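Local coordinates for putative thiol-disulfide oxidoreductase (Bacteroides vulgatus, PDB 4GRF), which probably works as a thiol-disulfide oxidoreductase, its thioredoxin-fold domain, the part of the longer protein present here, carrying the redox-active disulfide, at residues 45-48 with 49-52; 73-76 with 77-81. One frame throughout, in Å; residues are numbered along the deposited sequence.

In the fold
Both contacts are local, joining residues about a turn apart in a thioredoxin fold, contact 1 across the kink between helices 42-46 and 48-58, contact 2 within helix 74-84; both lie against the central strand 31-37. Contact 1, just after the Cys41-Cys44 disulfide, sits deeper, and backbone carbonyls, one hydroxyl and a proline set its geometry. Contact 2 opens its helix farther from the middle of the chain; its outer side carries charged pairs, while Trp77, Ala80 and Ile81 turn inward. Their centres are about 17 Å apart, yet they meet where Arg45 CZ packs 3.5 Å from Ala80 CB. Arg45 also forms salt bridges with Asp84 and Glu83, tying helix 42-46 to helix 74-84.

Contact 1 (45-48 with 49-52)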
ATOM      1  N   ARG A  45      -3.138  11.261   1.475  1.00 21.82           N
ATOM      2  CA  ARG A  45      -2.825  11.914   0.228  1.00 21.47           C
ATOM      3  C   ARG A  45      -1.517  12.675   0.392  1.00 22.70           C
ATOM      4  O   ARG A  45      -0.704  12.752  -0.536  1.00 23.80           O
ATOM      5  CB  ARG A  45      -3.928  12.905  -0.152  1.00 27.50           C
ATOM      6  CG  ARG A  45      -5.351  12.370  -0.020  1.00 41.52           C
ATOM      7  CD  ARG A  45      -5.794  11.511  -1.201  1.00 33.24           C
ATOM      8  NE  ARG A  45      -5.654  12.217  -2.481  1.00 27.86           N
ATOM      9  CZ  ARG A  45      -6.611  12.926  -3.081  1.00 24.95           C
ATOM     10  NH1 ARG A  45      -7.818  13.019  -2.573  1.00 24.99           N
ATOM     11  NH2 ARG A  45      -6.350  13.542  -4.211  1.00 27.09           N
ATOM     12  N   LYS A  46      -1.319  13.262   1.572  1.00 20.22           N
ATOM     13  CA  LYS A  46      -0.107  14.045   1.826  1.00 21.53           C
ATOM     14  C   LYS A  46       1.161  13.207   1.877  1.00 19.65           C
ATOM     15  O   LYS A  46       2.264  13.748   1.822  1.00 20.38           O
ATOM     16  CB  LYS A  46      -0.232  14.862   3.107  1.00 25.92           C
ATOM     17  CG  LYS A  46      -1.189  16.035   2.978  1.00 24.54           C
ATOM     18  CD  LYS A  46      -1.432  16.718   4.314  1.00 34.70           C
ATOM     19  CE  LYS A  46      -0.229  17.560   4.702  1.00 49.00           C
ATOM     20  NZ  LYS A  46      -0.518  18.481   5.834  1.00 66.71           N
ATOM     21  N   GLU A  47       1.036  11.891   1.949  1.00 19.80           N
ATOM     22  CA  GLU A  47       2.218  11.042   1.943  1.00 20.15           C
ATOM     23  C   GLU A  47       2.746  10.803   0.507  1.00 19.78           C
ATOM     24  O   GLU A  47       3.837  10.261   0.308  1.00 19.35           O
ATOM     25  CB  GLU A  47       1.899   9.682   2.587  1.00 20.44           C
ATOM     26  CG  GLU A  47       1.624   9.723   4.079  1.00 20.68           C
ATOM     27  CD  GLU A  47       2.785  10.275   4.874  1.00 28.69           C
ATOM     28  OE1 GLU A  47       3.943   9.954   4.533  1.00 32.63           O
ATOM     29  OE2 GLU A  47       2.538  11.011   5.845  1.00 51.09           O
ATOM     30  N   THR A  48       1.953  11.193  -0.478  1.00 16.92           N
ATOM     31  CA  THR A  48       2.242  10.936  -1.893  1.00 18.40           C
ATOM     32  C   THR A  48       3.691  11.277  -2.319  1.00 16.27           C
ATOM     33  O   THR A  48       4.368  10.438  -2.906  1.00 18.15           O
ATOM     34  CB  THR A  48       1.205  11.632  -2.795  1.00 23.59           C
ATOM     35  OG1 THR A  48      -0.068  11.025  -2.577  1.00 22.74           O
ATOM     36  CG2 THR A  48       1.564  11.451  -4.269  1.00 27.80           C
ATOM     37  N   PRO A  49       4.149  12.508  -2.065  1.00 20.48           N
ATOM     38  CA  PRO A  49       5.521  12.865  -2.474  1.00 22.29           C
ATOM     39  C   PRO A  49       6.579  11.944  -1.857  1.00 20.24           C
ATOM     40  O   PRO A  49       7.524  11.555  -2.544  1.00 20.87           O
ATOM     41  CB  PRO A  49       5.717  14.292  -1.941  1.00 22.83           C
ATOM     42  CG  PRO A  49       4.376  14.769  -1.508  1.00 34.78           C
ATOM     43  CD  PRO A  49       3.477  13.583  -1.313  1.00 26.69           C
ATOM     44  N   TYR A  50       6.413  11.584  -0.590  1.00 20.02           N
ATOM     45  CA  TYR A  50       7.325  10.624   0.041  1.00 22.38           C
ATOM     46  C   TYR A  50       7.255   9.247  -0.590  1.00 19.81           C
ATOM     47  O   TYR A  50       8.283   8.605  -0.776  1.00 18.69           O
ATOM     48  CB  TYR A  50       7.063  10.498   1.535  1.00 20.89           C
ATOM     49  CG  TYR A  50       7.131  11.818   2.239  1.00 21.89           C
ATOM     50  CD1 TYR A  50       8.345  12.338   2.653  1.00 27.05           C
ATOM     51  CD2 TYR A  50       5.983  12.544   2.474  1.00 28.40           C
ATOM     52  CE1 TYR A  50       8.405  13.560   3.294  1.00 31.92           C
ATOM     53  CE2 TYR A  50       6.027  13.759   3.117  1.00 33.52           C
ATOM     54  CZ  TYR A  50       7.235  14.263   3.522  1.00 39.85           C
ATOM     55  OH  TYR A  50       7.262  15.484   4.162  1.00 36.27           O
ATOM     56  N   LEU A  51       6.043   8.768  -0.861  1.00 19.84           N
ATOM     57  CA  LEU A  51       5.867   7.506  -1.565  1.00 17.21           C
ATOM     58  C   LEU A  51       6.469   7.516  -2.967  1.00 17.16           C
ATOM     59  O   LEU A  51       7.124   6.565  -3.382  1.00 19.76           O
ATOM     60  CB  LEU A  51       4.387   7.143  -1.642  1.00 17.87           C
ATOM     61  CG  LEU A  51       3.755   6.867  -0.293  1.00 19.02           C
ATOM     62  CD1 LEU A  51       2.232   6.992  -0.381  1.00 22.74           C
ATOM     63  CD2 LEU A  51       4.125   5.455   0.167  1.00 21.74           C
ATOM     64  N   LEU A  52       6.276   8.607  -3.709  1.00 16.86           N
ATOM     65  CA  LEU A  52       6.830   8.674  -5.056  1.00 17.41           C
ATOM     66  C   LEU A  52       8.365   8.725  -5.039  1.00 20.80           C
ATOM     67  O   LEU A  52       9.006   8.033  -5.830  1.00 21.49           O
ATOM     68  CB  LEU A  52       6.253   9.893  -5.798  1.00 20.19           C
ATOM     69  CG  LEU A  52       6.417   9.913  -7.321  1.00 39.85           C
ATOM     70  CD1 LEU A  52       5.821   8.671  -7.973  1.00 45.56           C
ATOM     71  CD2 LEU A  52       5.772  11.184  -7.868  1.00 41.56           C
TER
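The Tyr50 ring has the Glu47 carbonyl oxygen at its edge, in plane, 3.8 Å from CD2, while the Glu47 side chain runs oblique to it, OE1 near CD2, carboxylate and ring planes 26° apart. That carboxylate is held from elsewhere, by the N-H of Gly129 on OE1, while Tyr50 packs on Asp130 of helix 129-140. The turn is the proline kink of the thioredoxin fold, five residues beyond the second cysteine of the CxxC motif. Pro49 has no N-H to offer Arg45 O, and Thr48 suits the gap: with OG1 beside its own backbone N (chi1 -66°), the hydroxyl gives a 2.7 Å hydrogen bond to Arg45 O. Thr48 N reaches the same oxygen, from the same face of the carbonyl plane, at 3.1 Å. An alanine here would lack that hydroxyl and is likely to leave Arg45 O with only the Thr48 N bond of these two. Leu51, a branched aliphatic suited to the core, turns inward to Leu33 and Leu132, its CD1 4.0 Å from Glu47 CB. Regular helix resumes as Leu52 N binds Thr48 O at 2.8 Å and Leu51 N meets Glu47 O at 2.9 Å, the N-H...O angle a nearly straight 169°.

Contact 2 (73-76 with 77-81); sequences REED and WKKAI
Helix 74-84 starts right after Arg73 at the N-cap position, and successive i to i+4 bonds set its first turns, from Trp77 N to Arg73 O (3.3 Å) as far as Ala80 N to Asp76 O. The helix is the crossover of a beta-alpha-beta unit between the parallel strands 63-69 and 89-92, so one side packs on the sheet and the other carries charge. On the charged side Glu74 and Lys78, one turn apart, form a salt bridge: Lys78 NZ donates to the anti lone pair of Glu74 OE1 at 3.1 Å. Lys78 gets there by a bend at chi3 (-62°), which brings its CE to 3.7 Å from Glu74 CG, so methylene contact backs the ion pair. Trp77 takes the inward side, where a broad, largely apolar indole suits the packing against Leu92 and Leu17. Its CE3 passes 4.1 Å from Glu74 CG, and Ile81 CD1 rests over one face of the indole, nearer its periphery, 3.4 Å from the plane. Outside, Arg73 lies between Glu75 and Asp76. Asp76 OD1 is 2.7 Å from Arg73 NH2 but set off the plane of the guanidinium, so charge alone would link them; both pairings are tentative because Arg73 is poorly ordered, the Glu75 one more so for its second conformer. In the conformer described, Lys79 NZ stays 4.2 Å from Glu75 OE2, near but too far for an ion pair. Three acidic side chains in the first turn would probably interact favourably with the positive end of the helix dipole, and the nearby positive charges of Arg73 and Lys78 probably lessen their mutual repulsion.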
ATOM      1  N   ARG A  73     -16.718   4.752  -3.647  1.00 23.78           N
ATOM      2  CA  ARG A  73     -16.939   5.097  -5.027  1.00 24.20           C
ATOM      3  C   ARG A  73     -15.692   5.060  -5.882  1.00 22.61           C
ATOM      4  O   ARG A  73     -14.737   5.735  -5.629  1.00 22.54           O
ATOM      5  CB  ARG A  73     -17.573   6.467  -5.123  1.00 36.04           C
ATOM      6  CG  ARG A  73     -18.856   6.564  -4.348  1.00 47.19           C
ATOM      7  CD  ARG A  73     -19.690   7.722  -4.823  1.00 78.32           C
ATOM      8  NE  ARG A  73     -19.091   8.997  -4.481  1.00103.73           N
ATOM      9  CZ  ARG A  73     -18.959  10.007  -5.329  1.00 99.35           C
ATOM     10  NH1 ARG A  73     -19.404   9.893  -6.575  1.00100.70           N
ATOM     11  NH2 ARG A  73     -18.397  11.139  -4.932  1.00106.63           N
ATOM     12  N   GLU A  74     -15.772   4.290  -6.941  1.00 25.41           N
ATOM     13  CA  GLU A  74     -14.685   4.143  -7.872  1.00 26.49           C
ATOM     14  C   GLU A  74     -14.254   5.489  -8.450  1.00 24.90           C
ATOM     15  O   GLU A  74     -13.060   5.749  -8.629  1.00 24.44           O
ATOM     16  CB  GLU A  74     -15.109   3.184  -8.982  1.00 31.59           C
ATOM     17  CG  GLU A  74     -14.024   2.804  -9.957  1.00 45.25           C
ATOM     18  CD  GLU A  74     -14.510   1.756 -10.938  1.00 56.04           C
ATOM     19  OE1 GLU A  74     -14.418   1.994 -12.160  1.00 78.50           O
ATOM     20  OE2 GLU A  74     -15.005   0.705 -10.476  1.00 51.25           O
ATOM     21  N   GLU A  75     -15.212   6.378  -8.704  1.00 23.65           N
ATOM     22  CA  GLU A  75     -14.899   7.683  -9.270  0.50 23.65           C
ATOM     23  C   GLU A  75     -13.991   8.494  -8.347  1.00 24.97           C
ATOM     24  O   GLU A  75     -13.074   9.154  -8.807  1.00 25.80           O
ATOM     25  CB  GLU A  75     -16.186   8.467  -9.562  0.50 30.26           C
ATOM     26  CG  GLU A  75     -17.215   8.434  -8.443  0.50 35.32           C
ATOM     27  CD  GLU A  75     -18.569   8.975  -8.875  0.50 49.94           C
ATOM     28  OE1 GLU A  75     -19.506   8.164  -9.058  0.50 46.72           O
ATOM     29  OE2 GLU A  75     -18.694  10.209  -9.040  0.50 43.58           O
ATOM     30  N   ASP A  76     -14.268   8.440  -7.040  1.00 25.24           N
ATOM     31  CA  ASP A  76     -13.479   9.180  -6.048  1.00 22.34           C
ATOM     32  C   ASP A  76     -12.035   8.674  -6.010  1.00 21.71           C
ATOM     33  O   ASP A  76     -11.082   9.463  -5.922  1.00 23.67           O
ATOM     34  CB  ASP A  76     -14.068   9.053  -4.634  1.00 22.68           C
ATOM     35  CG  ASP A  76     -15.411   9.735  -4.469  1.00 37.19           C
ATOM     36  OD1 ASP A  76     -15.756  10.625  -5.269  1.00 34.99           O
ATOM     37  OD2 ASP A  76     -16.111   9.374  -3.497  1.00 34.80           O
ATOM     38  N   TRP A  77     -11.895   7.353  -6.061  1.00 20.50           N
ATOM     39  CA  TRP A  77     -10.596   6.684  -6.098  1.00 21.46           C
ATOM     40  C   TRP A  77      -9.772   7.114  -7.315  1.00 19.74           C
ATOM     41  O   TRP A  77      -8.614   7.526  -7.189  1.00 21.21           O
ATOM     42  CB  TRP A  77     -10.848   5.183  -6.103  1.00 21.94           C
ATOM     43  CG  TRP A  77      -9.678   4.306  -6.277  1.00 20.98           C
ATOM     44  CD1 TRP A  77      -8.585   4.219  -5.449  1.00 22.95           C
ATOM     45  CD2 TRP A  77      -9.470   3.333  -7.321  1.00 18.62           C
ATOM     46  NE1 TRP A  77      -7.719   3.270  -5.922  1.00 20.53           N
ATOM     47  CE2 TRP A  77      -8.235   2.704  -7.061  1.00 20.46           C
ATOM     48  CE3 TRP A  77     -10.209   2.927  -8.439  1.00 21.45           C
ATOM     49  CZ2 TRP A  77      -7.713   1.709  -7.888  1.00 19.01           C
ATOM     50  CZ3 TRP A  77      -9.689   1.921  -9.260  1.00 25.36           C
ATOM     51  CH2 TRP A  77      -8.447   1.334  -8.979  1.00 23.85           C
ATOM     52  N   LYS A  78     -10.371   7.050  -8.500  1.00 19.52           N
ATOM     53  CA  LYS A  78      -9.666   7.419  -9.719  1.00 21.42           C
ATOM     54  C   LYS A  78      -9.301   8.903  -9.757  1.00 19.89           C
ATOM     55  O   LYS A  78      -8.184   9.282 -10.169  1.00 23.96           O
ATOM     56  CB  LYS A  78     -10.497   6.996 -10.948  1.00 21.34           C
ATOM     57  CG  LYS A  78     -10.499   5.486 -11.124  1.00 22.01           C
ATOM     58  CD  LYS A  78     -11.224   4.991 -12.366  1.00 32.11           C
ATOM     59  CE  LYS A  78     -12.699   5.353 -12.348  1.00 42.64           C
ATOM     60  NZ  LYS A  78     -13.428   4.670 -13.452  1.00 47.64           N
ATOM     61  N   LYS A  79     -10.209   9.746  -9.293  1.00 24.50           N
ATOM     62  CA  LYS A  79      -9.935  11.172  -9.256  1.00 24.48           C
ATOM     63  C   LYS A  79      -8.748  11.453  -8.348  1.00 30.42           C
ATOM     64  O   LYS A  79      -7.936  12.304  -8.659  1.00 24.51           O
ATOM     65  CB  LYS A  79     -11.146  11.967  -8.784  1.00 30.25           C
ATOM     66  CG  LYS A  79     -12.264  12.049  -9.810  1.00 44.63           C
ATOM     67  CD  LYS A  79     -13.522  12.701  -9.237  1.00 63.51           C
ATOM     68  CE  LYS A  79     -14.555  12.961 -10.331  1.00 81.47           C
ATOM     69  NZ  LYS A  79     -15.926  13.244  -9.814  1.00 69.90           N
ATOM     70  N   ALA A  80      -8.638  10.737  -7.230  1.00 21.00           N
ATOM     71  CA  ALA A  80      -7.560  11.000  -6.296  1.00 22.58           C
ATOM     72  C   ALA A  80      -6.232  10.605  -6.922  1.00 19.12           C
ATOM     73  O   ALA A  80      -5.220  11.299  -6.777  1.00 22.13           O
ATOM     74  CB  ALA A  80      -7.788  10.250  -4.979  1.00 23.08           C
ATOM     75  N   ILE A  81      -6.219   9.467  -7.607  1.00 18.26           N
ATOM     76  CA  ILE A  81      -4.995   8.959  -8.188  1.00 21.28           C
ATOM     77  C   ILE A  81      -4.490   9.934  -9.259  1.00 24.55           C
ATOM     78  O   ILE A  81      -3.297  10.265  -9.310  1.00 22.59           O
ATOM     79  CB  ILE A  81      -5.203   7.560  -8.770  1.00 18.38           C
ATOM     80  CG1 ILE A  81      -5.382   6.569  -7.628  1.00 19.45           C
ATOM     81  CG2 ILE A  81      -4.039   7.170  -9.649  1.00 24.45           C
ATOM     82  CD1 ILE A  81      -5.743   5.168  -8.072  1.00 18.16           C
TER